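Local coordinates for protein LbaCas13a H328A (C2c2) (Lachnospiraceae bacterium NK4A179, PDB 5WLH) that binds CRISPR guide RNA, captured here with its pre-crRNA, and probably cleaves RNA as a guide-directed Cas13a nuclease, at residues A[179-182]-A[183-187]; A[158-161]-A[162-166]; A[575-578]-A[579-583]; A[584-587]-A[588-592]. All blocks are in the same frame, centred on the assembly; numbering follows the deposited sequence.

Interaction 1. Residues A[179-182]-A[183-187]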
loop_
_atom_site.group_PDB
_atom_site.type_symbol
_atom_site.label_atom_id
_atom_site.label_comp_id
_atom_site.label_asym_id
_atom_site.label_seq_id
_atom_site.Cartn_x
_atom_site.Cartn_y
_atom_site.Cartn_z
ATOM N N ASP A 179 -41.881 -0.810 1.896
ATOM C CA ASP A 179 -40.706 -0.708 2.754
ATOM C C ASP A 179 -39.491 -1.358 2.109
ATOM O O ASP A 179 -38.379 -0.825 2.188
ATOM C CB ASP A 179 -40.991 -1.343 4.113
ATOM C CG ASP A 179 -41.783 -0.432 5.021
ATOM O OD1 ASP A 179 -42.049 0.716 4.612
ATOM O OD2 ASP A 179 -42.129 -0.855 6.145
ATOM N N ARG A 180 -39.681 -2.509 1.461
ATOM C CA ARG A 180 -38.559 -3.190 0.824
ATOM C C ARG A 180 -38.042 -2.407 -0.373
ATOM O O ARG A 180 -36.826 -2.302 -0.575
ATOM C CB ARG A 180 -38.977 -4.600 0.406
ATOM C CG ARG A 180 -38.859 -5.609 1.532
ATOM C CD ARG A 180 -39.744 -6.831 1.320
ATOM N NE ARG A 180 -39.822 -7.605 2.554
ATOM C CZ ARG A 180 -38.965 -8.563 2.883
ATOM N NH1 ARG A 180 -37.979 -8.879 2.054
ATOM N NH2 ARG A 180 -39.096 -9.208 4.033
ATOM N N ILE A 181 -38.953 -1.850 -1.174
ATOM C CA ILE A 181 -38.567 -1.116 -2.376
ATOM C C ILE A 181 -37.791 0.141 -2.013
ATOM O O ILE A 181 -36.815 0.507 -2.685
ATOM C CB ILE A 181 -39.815 -0.776 -3.205
ATOM C CG1 ILE A 181 -40.306 -2.011 -3.956
ATOM C CG2 ILE A 181 -39.525 0.347 -4.171
ATOM C CD1 ILE A 181 -41.416 -1.718 -4.919
ATOM N N ILE A 182 -38.226 0.838 -0.963
ATOM C CA ILE A 182 -37.556 2.068 -0.559
ATOM C C ILE A 182 -36.135 1.770 -0.099
ATOM O O ILE A 182 -35.174 2.403 -0.543
ATOM C CB ILE A 182 -38.371 2.776 0.538
ATOM C CG1 ILE A 182 -39.639 3.376 -0.065
ATOM C CG2 ILE A 182 -37.530 3.831 1.229
ATOM C CD1 ILE A 182 -40.553 4.024 0.967
ATOM N N ALA A 183 -35.980 0.789 0.790
ATOM C CA ALA A 183 -34.662 0.498 1.332
ATOM C C ALA A 183 -33.724 -0.063 0.272
ATOM O O ALA A 183 -32.510 0.162 0.344
ATOM C CB ALA A 183 -34.781 -0.477 2.500
ATOM N N LYS A 184 -34.261 -0.781 -0.716
ATOM C CA LYS A 184 -33.419 -1.452 -1.698
ATOM C C LYS A 184 -33.145 -0.600 -2.932
ATOM O O LYS A 184 -32.042 -0.657 -3.486
ATOM C CB LYS A 184 -34.057 -2.776 -2.126
ATOM C CG LYS A 184 -33.173 -3.610 -3.036
ATOM C CD LYS A 184 -33.824 -4.934 -3.394
ATOM C CE LYS A 184 -34.300 -5.667 -2.151
ATOM N NZ LYS A 184 -34.272 -7.147 -2.327
ATOM N N TYR A 185 -34.118 0.198 -3.380
ATOM C CA TYR A 185 -34.009 0.865 -4.668
ATOM C C TYR A 185 -34.006 2.384 -4.611
ATOM O O TYR A 185 -33.736 3.014 -5.637
ATOM C CB TYR A 185 -35.146 0.412 -5.596
ATOM C CG TYR A 185 -35.116 -1.069 -5.895
ATOM C CD1 TYR A 185 -34.063 -1.632 -6.605
ATOM C CD2 TYR A 185 -36.136 -1.908 -5.459
ATOM C CE1 TYR A 185 -34.027 -2.989 -6.878
ATOM C CE2 TYR A 185 -36.109 -3.267 -5.729
ATOM C CZ TYR A 185 -35.053 -3.802 -6.439
ATOM O OH TYR A 185 -35.022 -5.151 -6.709
ATOM N N LEU A 186 -34.286 3.000 -3.466
ATOM C CA LEU A 186 -34.396 4.454 -3.452
ATOM C C LEU A 186 -33.068 5.114 -3.798
ATOM O O LEU A 186 -32.020 4.759 -3.247
ATOM C CB LEU A 186 -34.876 4.949 -2.090
ATOM C CG LEU A 186 -35.043 6.463 -2.013
ATOM C CD1 LEU A 186 -36.017 6.963 -3.074
ATOM C CD2 LEU A 186 -35.493 6.846 -0.616
ATOM N N LYS A 187 -33.130 6.100 -4.698
ATOM C CA LYS A 187 -31.963 6.893 -5.066
ATOM C C LYS A 187 -31.243 7.420 -3.829
ATOM O O LYS A 187 -31.869 7.895 -2.879
ATOM C CB LYS A 187 -32.388 8.059 -5.963
ATOM C CG LYS A 187 -31.567 8.196 -7.218
ATOM C CD LYS A 187 -32.062 9.330 -8.083
ATOM C CE LYS A 187 -31.339 10.615 -7.777
ATOM N NZ LYS A 187 -29.917 10.574 -8.196
#
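The C-terminal turn of helix 175-185 joins Ile-182 to Leu-186 and Ile-181 to Tyr-185 in i to i+4 steps, just before the chain leaves helical geometry at Leu-186. On one flank Ile-182 and Leu-186 run side by side in the same direction, and the branch CG2 of Ile-182 meets the methyl CD2 of Leu-186 at 4.1 Å. Leu-186 reaches it because its CG stands opposite the backbone N (chi1 -179°). Lys-196 of helix 193-206 touches both residues. The other flank is aromatic: CG2 of Ile-181 comes to 4.3 Å from CD2 of Tyr-185, and Phe-72 packs against both, with helix 83-96 alongside. One face of the Tyr-185 ring is overlaid by Lys-184, whose CG sits 3.8 Å above the ring plane over its centre. The lysine chain then bends at its third torsion and ends in a salt bridge to Asp-358 of helix 357-388. Arg-180 pairs with Asp-176 and Asp-356, and Arg-180 NH1 stays 6.0 Å from Lys-184 NZ. The backbone ladder closes the turn. Ala-183 N gives a nearly straight bond (167°) to Asp-179 O, while Tyr-185 N binds Ile-181 O at 2.8 Å. The last rung is more askew: Leu-186 N reaches Ile-182 O at 3.1 Å from above the carbonyl plane, and Leu-186 CB lies 3.0 Å from that same oxygen.

Interaction 2. Residues A[158-161]-A[162-166]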
loop_
_atom_site.group_PDB
_atom_site.type_symbol
_atom_site.label_atom_id
_atom_site.label_comp_id
_atom_site.label_asym_id
_atom_site.label_seq_id
_atom_site.Cartn_x
_atom_site.Cartn_y
_atom_site.Cartn_z
ATOM N N GLU A 158 -49.114 15.862 -5.215
ATOM C CA GLU A 158 -49.260 14.468 -4.817
ATOM C C GLU A 158 -50.216 13.735 -5.746
ATOM O O GLU A 158 -49.973 12.581 -6.118
ATOM C CB GLU A 158 -49.755 14.381 -3.378
ATOM C CG GLU A 158 -49.950 12.954 -2.905
ATOM C CD GLU A 158 -50.145 12.856 -1.403
ATOM O OE1 GLU A 158 -50.370 11.733 -0.895
ATOM O OE2 GLU A 158 -50.079 13.905 -0.741
ATOM N N THR A 159 -51.314 14.390 -6.120
ATOM C CA THR A 159 -52.291 13.754 -7.001
ATOM C C THR A 159 -51.636 13.297 -8.300
ATOM O O THR A 159 -51.785 12.139 -8.709
ATOM C CB THR A 159 -53.450 14.713 -7.288
ATOM O OG1 THR A 159 -54.135 15.033 -6.067
ATOM C CG2 THR A 159 -54.427 14.075 -8.267
ATOM N N ASN A 160 -50.879 14.185 -8.949
ATOM C CA ASN A 160 -50.239 13.810 -10.206
ATOM C C ASN A 160 -49.146 12.771 -9.989
ATOM O O ASN A 160 -48.982 11.855 -10.803
ATOM C CB ASN A 160 -49.669 15.039 -10.904
ATOM C CG ASN A 160 -49.321 14.759 -12.343
ATOM O OD1 ASN A 160 -50.045 14.039 -13.030
ATOM N ND2 ASN A 160 -48.183 15.273 -12.793
ATOM N N PHE A 161 -48.385 12.888 -8.897
ATOM C CA PHE A 161 -47.386 11.865 -8.611
ATOM C C PHE A 161 -48.043 10.509 -8.385
ATOM O O PHE A 161 -47.560 9.482 -8.878
ATOM C CB PHE A 161 -46.541 12.280 -7.397
ATOM C CG PHE A 161 -45.281 13.049 -7.752
ATOM C CD1 PHE A 161 -45.344 14.229 -8.475
ATOM C CD2 PHE A 161 -44.033 12.592 -7.335
ATOM C CE1 PHE A 161 -44.182 14.942 -8.793
ATOM C CE2 PHE A 161 -42.876 13.294 -7.646
ATOM C CZ PHE A 161 -42.948 14.467 -8.367
ATOM N N ILE A 162 -49.161 10.483 -7.653
ATOM C CA ILE A 162 -49.869 9.226 -7.425
ATOM C C ILE A 162 -50.348 8.647 -8.751
ATOM O O ILE A 162 -50.247 7.439 -8.994
ATOM C CB ILE A 162 -51.029 9.441 -6.434
ATOM C CG1 ILE A 162 -50.499 9.511 -4.997
ATOM C CG2 ILE A 162 -52.109 8.346 -6.585
ATOM C CD1 ILE A 162 -51.542 9.882 -3.965
ATOM N N ASN A 163 -50.846 9.507 -9.640
ATOM C CA ASN A 163 -51.309 9.046 -10.946
ATOM C C ASN A 163 -50.157 8.512 -11.786
ATOM O O ASN A 163 -50.283 7.462 -12.422
ATOM C CB ASN A 163 -52.028 10.176 -11.682
ATOM C CG ASN A 163 -53.361 10.522 -11.061
ATOM O OD1 ASN A 163 -53.958 9.712 -10.345
ATOM N ND2 ASN A 163 -53.839 11.732 -11.331
ATOM N N ARG A 164 -49.026 9.219 -11.809
ATOM C CA ARG A 164 -47.896 8.732 -12.589
ATOM C C ARG A 164 -47.336 7.443 -11.998
ATOM O O ARG A 164 -46.924 6.540 -12.738
ATOM C CB ARG A 164 -46.819 9.816 -12.677
ATOM C CG ARG A 164 -47.252 11.064 -13.436
ATOM C CD ARG A 164 -47.655 10.753 -14.876
ATOM N NE ARG A 164 -46.497 10.460 -15.717
ATOM C CZ ARG A 164 -46.122 11.185 -16.769
ATOM N NH1 ARG A 164 -45.049 10.831 -17.469
ATOM N NH2 ARG A 164 -46.815 12.262 -17.126
ATOM N N ILE A 165 -47.355 7.322 -10.667
ATOM C CA ILE A 165 -46.782 6.154 -10.002
ATOM C C ILE A 165 -47.617 4.903 -10.273
ATOM O O ILE A 165 -47.069 3.814 -10.484
ATOM C CB ILE A 165 -46.634 6.425 -8.492
ATOM C CG1 ILE A 165 -45.436 7.340 -8.229
ATOM C CG2 ILE A 165 -46.481 5.131 -7.707
ATOM C CD1 ILE A 165 -45.435 7.934 -6.831
ATOM N N LYS A 166 -48.940 5.023 -10.262
ATOM C CA LYS A 166 -49.790 3.850 -10.445
ATOM C C LYS A 166 -50.257 3.665 -11.885
ATOM O O LYS A 166 -50.973 2.698 -12.170
ATOM C CB LYS A 166 -51.000 3.918 -9.505
ATOM C CG LYS A 166 -52.114 4.844 -9.956
ATOM C CD LYS A 166 -53.176 4.990 -8.868
ATOM C CE LYS A 166 -53.864 3.668 -8.576
ATOM N NZ LYS A 166 -54.743 3.757 -7.376
#
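Glu-158 and Ile-162 make the close side-chain contact of this short helix, the aliphatic part of the acid passing obliquely across the end of the isoleucine. CG of Glu-158 lies 3.6 Å from CD1 of Ile-162, and OE1 of Glu-158 comes to 3.8 Å from the same methyl. The glutamate takes this course by setting CG opposite its backbone N (chi1 179°) and staying extended, which carries OE1 on to a hydrogen bond with Asn-205. Leu-202 of helix 193-206 packs on both residues and on Ile-165, whose CG1 lies 3.1 Å from Phe-161 O. Phe-161 is buried, touching Met-106 and Phe-222. Shortening Glu-158 to alanine is likely to leave CD1 of Ile-162 without its methylene neighbour and the Asn-205 amide without this acceptor. The solvent side, at Thr-159 and Asn-163, is looser. These two point the same way, yet CG2 of Thr-159 stays 3.9 Å from ND2 of Asn-163, and no side-chain bond links them. Asn-160 and Arg-164, both touched by Met-106, also run alongside each other, OD1 of Asn-160 4.1 Å from CG of Arg-164, with the amide and guanidinium planes 90° apart. Their polar ends turn elsewhere, ND2 to Ile-155 O and NE to Gly-100 O. Beneath run regular i to i+4 bonds, including Ile-162 N to Glu-158 O at 2.7 Å: an amphipathic alpha-helix, its apolar residues laid against neighbouring helices and Thr-159 and Asn-163 on the solvent side.

Interaction 3. Residues A[575-578]-A[579-583]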
loop_
_atom_site.group_PDB
_atom_site.type_symbol
_atom_site.label_atom_id
_atom_site.label_comp_id
_atom_site.label_asym_id
_atom_site.label_seq_id
_atom_site.Cartn_x
_atom_site.Cartn_y
_atom_site.Cartn_z
ATOM N N ASP A 575 39.528 -16.658 -9.846
ATOM C CA ASP A 575 40.458 -15.757 -10.518
ATOM C C ASP A 575 40.461 -14.348 -9.932
ATOM O O ASP A 575 41.116 -13.460 -10.490
ATOM C CB ASP A 575 40.120 -15.678 -12.010
ATOM C CG ASP A 575 38.913 -14.795 -12.285
ATOM O OD1 ASP A 575 37.934 -14.862 -11.506
ATOM O OD2 ASP A 575 38.943 -14.033 -13.276
ATOM N N PHE A 576 39.738 -14.118 -8.827
ATOM C CA PHE A 576 39.595 -12.765 -8.294
ATOM C C PHE A 576 40.667 -12.502 -7.248
ATOM O O PHE A 576 40.791 -13.274 -6.292
ATOM C CB PHE A 576 38.210 -12.565 -7.672
ATOM C CG PHE A 576 37.904 -11.134 -7.318
ATOM C CD1 PHE A 576 37.553 -10.221 -8.303
ATOM C CD2 PHE A 576 37.964 -10.705 -6.009
ATOM C CE1 PHE A 576 37.263 -8.906 -7.984
ATOM C CE2 PHE A 576 37.680 -9.385 -5.678
ATOM C CZ PHE A 576 37.333 -8.488 -6.672
ATOM N N PRO A 577 41.437 -11.425 -7.377
ATOM C CA PRO A 577 42.547 -11.173 -6.438
ATOM C C PRO A 577 42.065 -10.578 -5.120
ATOM O O PRO A 577 42.241 -9.393 -4.825
ATOM C CB PRO A 577 43.436 -10.216 -7.238
ATOM C CG PRO A 577 42.458 -9.424 -8.055
ATOM C CD PRO A 577 41.333 -10.377 -8.405
ATOM N N PHE A 578 41.438 -11.424 -4.298
ATOM C CA PHE A 578 40.927 -10.969 -3.008
ATOM C C PHE A 578 42.038 -10.391 -2.146
ATOM O O PHE A 578 41.825 -9.422 -1.408
ATOM C CB PHE A 578 40.246 -12.121 -2.269
ATOM C CG PHE A 578 38.873 -12.436 -2.772
ATOM C CD1 PHE A 578 37.816 -11.569 -2.536
ATOM C CD2 PHE A 578 38.640 -13.600 -3.492
ATOM C CE1 PHE A 578 36.545 -11.860 -3.005
ATOM C CE2 PHE A 578 37.369 -13.900 -3.964
ATOM C CZ PHE A 578 36.324 -13.031 -3.719
ATOM N N ASP A 579 43.232 -10.979 -2.221
ATOM C CA ASP A 579 44.309 -10.550 -1.344
ATOM C C ASP A 579 44.839 -9.176 -1.715
ATOM O O ASP A 579 45.396 -8.494 -0.851
ATOM C CB ASP A 579 45.425 -11.591 -1.351
ATOM C CG ASP A 579 45.083 -12.801 -0.503
ATOM O OD1 ASP A 579 44.289 -12.650 0.455
ATOM O OD2 ASP A 579 45.592 -13.902 -0.798
ATOM N N LYS A 580 44.663 -8.748 -2.967
ATOM C CA LYS A 580 44.981 -7.370 -3.314
ATOM C C LYS A 580 44.151 -6.398 -2.490
ATOM O O LYS A 580 44.639 -5.328 -2.109
ATOM C CB LYS A 580 44.766 -7.134 -4.811
ATOM C CG LYS A 580 44.757 -5.666 -5.197
ATOM C CD LYS A 580 44.608 -5.426 -6.691
ATOM C CE LYS A 580 44.705 -3.920 -6.987
ATOM N NZ LYS A 580 45.013 -3.597 -8.416
ATOM N N TYR A 581 42.911 -6.767 -2.169
ATOM C CA TYR A 581 42.009 -5.894 -1.429
ATOM C C TYR A 581 41.985 -6.172 0.064
ATOM O O TYR A 581 41.738 -5.252 0.848
ATOM C CB TYR A 581 40.591 -6.009 -2.001
ATOM C CG TYR A 581 40.565 -5.772 -3.484
ATOM C CD1 TYR A 581 40.642 -4.486 -4.001
ATOM C CD2 TYR A 581 40.496 -6.833 -4.372
ATOM C CE1 TYR A 581 40.639 -4.267 -5.370
ATOM C CE2 TYR A 581 40.491 -6.624 -5.732
ATOM C CZ TYR A 581 40.565 -5.341 -6.227
ATOM O OH TYR A 581 40.558 -5.152 -7.582
ATOM N N LEU A 582 42.229 -7.406 0.479
ATOM C CA LEU A 582 42.340 -7.739 1.896
ATOM C C LEU A 582 43.812 -7.864 2.287
ATOM O O LEU A 582 44.288 -8.904 2.747
ATOM C CB LEU A 582 41.563 -9.013 2.199
ATOM C CG LEU A 582 40.102 -8.882 1.757
ATOM C CD1 LEU A 582 39.497 -10.234 1.431
ATOM C CD2 LEU A 582 39.310 -8.170 2.840
ATOM N N ALA A 583 44.530 -6.765 2.075
ATOM C CA ALA A 583 45.948 -6.665 2.383
ATOM C C ALA A 583 46.145 -6.148 3.807
ATOM O O ALA A 583 45.210 -5.689 4.468
ATOM C CB ALA A 583 46.652 -5.758 1.374
#
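In the short, irregular helical turn 578-581 and the loop leading into it, Tyr-581 comes back beside Phe-576 and Pro-577. CE2 of Tyr-581 lies 3.8 Å from CZ of Phe-576, whose CG stands opposite its backbone N (chi1 -170°) and so carries the ring toward the tyrosine. The ring planes are nearly parallel (19°) but slid apart, with centroids 5.6 Å from each other, so overlap is slight. CG of Pro-577 adds a second apolar touch, 4.1 Å from Tyr-581 CE2, and Pro-577 O sits 3.1 Å from Tyr-581 CD2. Pro-577 is the centre of an inverse gamma turn, closed by Phe-578 N bonding to Phe-576 O at 2.8 Å. The turn brings the two phenylalanines together: CD2 of Phe-576 stands 3.4 Å above the Phe-578 ring, over its centre. Trp-573 and His-630 meet the Phe-576 ring edge-to-face. With an alanine here, the loss of the Tyr-581 ring would probably open a gap beside Phe-576 CZ and Pro-577 CG. Phe-578 O takes two donors, Tyr-581 N from above the carbonyl plane and Leu-582 N at 2.8 Å almost in line with the C=O bond. CD1 of Leu-582 rests 4.2 Å from Phe-578 CB.

Interaction 4. Residues A[584-587]-A[588-592]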
loop_
_atom_site.group_PDB
_atom_site.type_symbol
_atom_site.label_atom_id
_atom_site.label_comp_id
_atom_site.label_asym_id
_atom_site.label_seq_id
_atom_site.Cartn_x
_atom_site.Cartn_y
_atom_site.Cartn_z
ATOM N N GLY A 584 47.390 -6.218 4.276
ATOM C CA GLY A 584 47.623 -5.968 5.682
ATOM C C GLY A 584 47.010 -7.081 6.514
ATOM O O GLY A 584 46.903 -8.234 6.085
ATOM N N GLY A 585 46.583 -6.729 7.719
ATOM C CA GLY A 585 45.913 -7.714 8.542
ATOM C C GLY A 585 44.482 -8.014 8.157
ATOM O O GLY A 585 43.821 -8.804 8.837
ATOM N N LYS A 586 43.977 -7.407 7.086
ATOM C CA LYS A 586 42.586 -7.597 6.698
ATOM C C LYS A 586 42.370 -8.995 6.136
ATOM O O LYS A 586 43.161 -9.478 5.323
ATOM C CB LYS A 586 42.176 -6.548 5.664
ATOM C CG LYS A 586 41.874 -5.195 6.267
ATOM C CD LYS A 586 41.817 -4.120 5.202
ATOM C CE LYS A 586 41.561 -2.756 5.829
ATOM N NZ LYS A 586 41.723 -1.643 4.847
ATOM N N ASP A 587 41.287 -9.638 6.570
ATOM C CA ASP A 587 40.969 -11.006 6.165
ATOM C C ASP A 587 39.485 -11.086 5.802
ATOM O O ASP A 587 38.823 -10.078 5.522
ATOM C CB ASP A 587 41.351 -12.006 7.268
ATOM C CG ASP A 587 40.592 -11.780 8.574
ATOM O OD1 ASP A 587 39.604 -11.015 8.605
ATOM O OD2 ASP A 587 40.991 -12.376 9.595
ATOM N N ASP A 588 38.930 -12.299 5.837
ATOM C CA ASP A 588 37.549 -12.487 5.406
ATOM C C ASP A 588 36.547 -11.903 6.394
ATOM O O ASP A 588 35.411 -11.622 6.006
ATOM C CB ASP A 588 37.286 -13.971 5.161
ATOM C CG ASP A 588 38.033 -14.489 3.942
ATOM O OD1 ASP A 588 38.075 -13.772 2.914
ATOM O OD2 ASP A 588 38.580 -15.612 4.002
ATOM N N VAL A 589 36.947 -11.694 7.650
ATOM C CA VAL A 589 36.087 -10.995 8.599
ATOM C C VAL A 589 35.925 -9.531 8.200
ATOM O O VAL A 589 34.843 -8.951 8.346
ATOM C CB VAL A 589 36.643 -11.135 10.026
ATOM C CG1 VAL A 589 35.803 -10.350 10.987
ATOM C CG2 VAL A 589 36.682 -12.610 10.433
ATOM N N ASP A 590 36.988 -8.911 7.687
ATOM C CA ASP A 590 36.859 -7.544 7.192
ATOM C C ASP A 590 36.051 -7.503 5.904
ATOM O O ASP A 590 35.378 -6.504 5.622
ATOM C CB ASP A 590 38.239 -6.930 6.977
ATOM C CG ASP A 590 39.112 -7.031 8.215
ATOM O OD1 ASP A 590 38.936 -6.207 9.140
ATOM O OD2 ASP A 590 39.952 -7.951 8.267
ATOM N N PHE A 591 36.120 -8.574 5.117
ATOM C CA PHE A 591 35.251 -8.715 3.955
ATOM C C PHE A 591 33.784 -8.688 4.372
ATOM O O PHE A 591 32.992 -7.897 3.841
ATOM C CB PHE A 591 35.589 -10.016 3.226
ATOM C CG PHE A 591 34.876 -10.197 1.915
ATOM C CD1 PHE A 591 34.355 -9.114 1.230
ATOM C CD2 PHE A 591 34.743 -11.462 1.363
ATOM C CE1 PHE A 591 33.703 -9.288 0.019
ATOM C CE2 PHE A 591 34.093 -11.647 0.147
ATOM C CZ PHE A 591 33.567 -10.550 -0.521
ATOM N N LEU A 592 33.416 -9.532 5.343
ATOM C CA LEU A 592 32.057 -9.523 5.887
ATOM C C LEU A 592 31.688 -8.155 6.445
ATOM O O LEU A 592 30.568 -7.664 6.239
ATOM C CB LEU A 592 31.930 -10.584 6.979
ATOM C CG LEU A 592 30.592 -10.619 7.715
ATOM C CD1 LEU A 592 29.513 -10.951 6.685
ATOM C CD2 LEU A 592 30.617 -11.646 8.834
#
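Asp-587 and Asp-590 form a capping box at the start of helix 588-602, Asp-587 standing at the N-cap. From CB, next to the peptide to Asp-588, the Asp-587 side chain turns up between its own backbone N and carbonyl carbon (chi1 62°), which brings the carboxylate over the first turn. CG then lies near the amides of Asp-588 and Val-589. At the tip, OD1 of Asp-587 accepts from Val-589 N at 2.9 Å, the donor coming from well above the carboxylate plane, and takes a weak, long bond from Asp-590 N. OD2, the other oxygen, has a weak, long ion pair with Lys-556. The return half of the box is shorter and straighter: Asp-587 N gives a 2.7 Å bond, at 162°, to the anti lone pair of Asp-590 OD2. This brings two carboxylate oxygens close, OD1 of Asp-587 and OD2 of Asp-590, 3.1 Å apart with their planes turned by 39°. Lys-533 probably eases that repulsion, since its NZ makes a salt bridge to Asp-590 OD2 and also binds Gly-585 O. The backbone amides at the helix start should likewise help to stabilise the negative charge. Lys-586 passes at about a right angle to Asp-590, using its aliphatic base, with CG of Lys-586 3.8 Å from CG of Asp-590. Asp-588 instead pairs with Arg-560 of helix 559-564. The first full helical bond runs from Phe-591 N to Asp-587 O and is 3.1 Å long.

Overall arrangement
The four contacts form two pairs on opposite sides of the chain's centre. Interactions 1 and 2 lie on successive helices, centres about 18 Å apart, without touching; both pack on helix 193-206. Interactions 3 and 4 do touch: CD2 of Leu-582 packs on Asp-587 O, and the rings of Phe-578 and Phe-591 meet. Both also use helices 559-564 and 621-632. Interaction 1 has four buried and no exposed residues among those that touch; interactions 2, 3 and 4 each include exposed ones. Interaction 1 combines apolar packing with charged ends paired to neighbouring parts of the fold; interaction 2 is amphipathic, interaction 3 chiefly aromatic, interaction 4 carboxylate capping. Interaction 1 comes closest to the bound RNA, about 9 Å between nearest atoms.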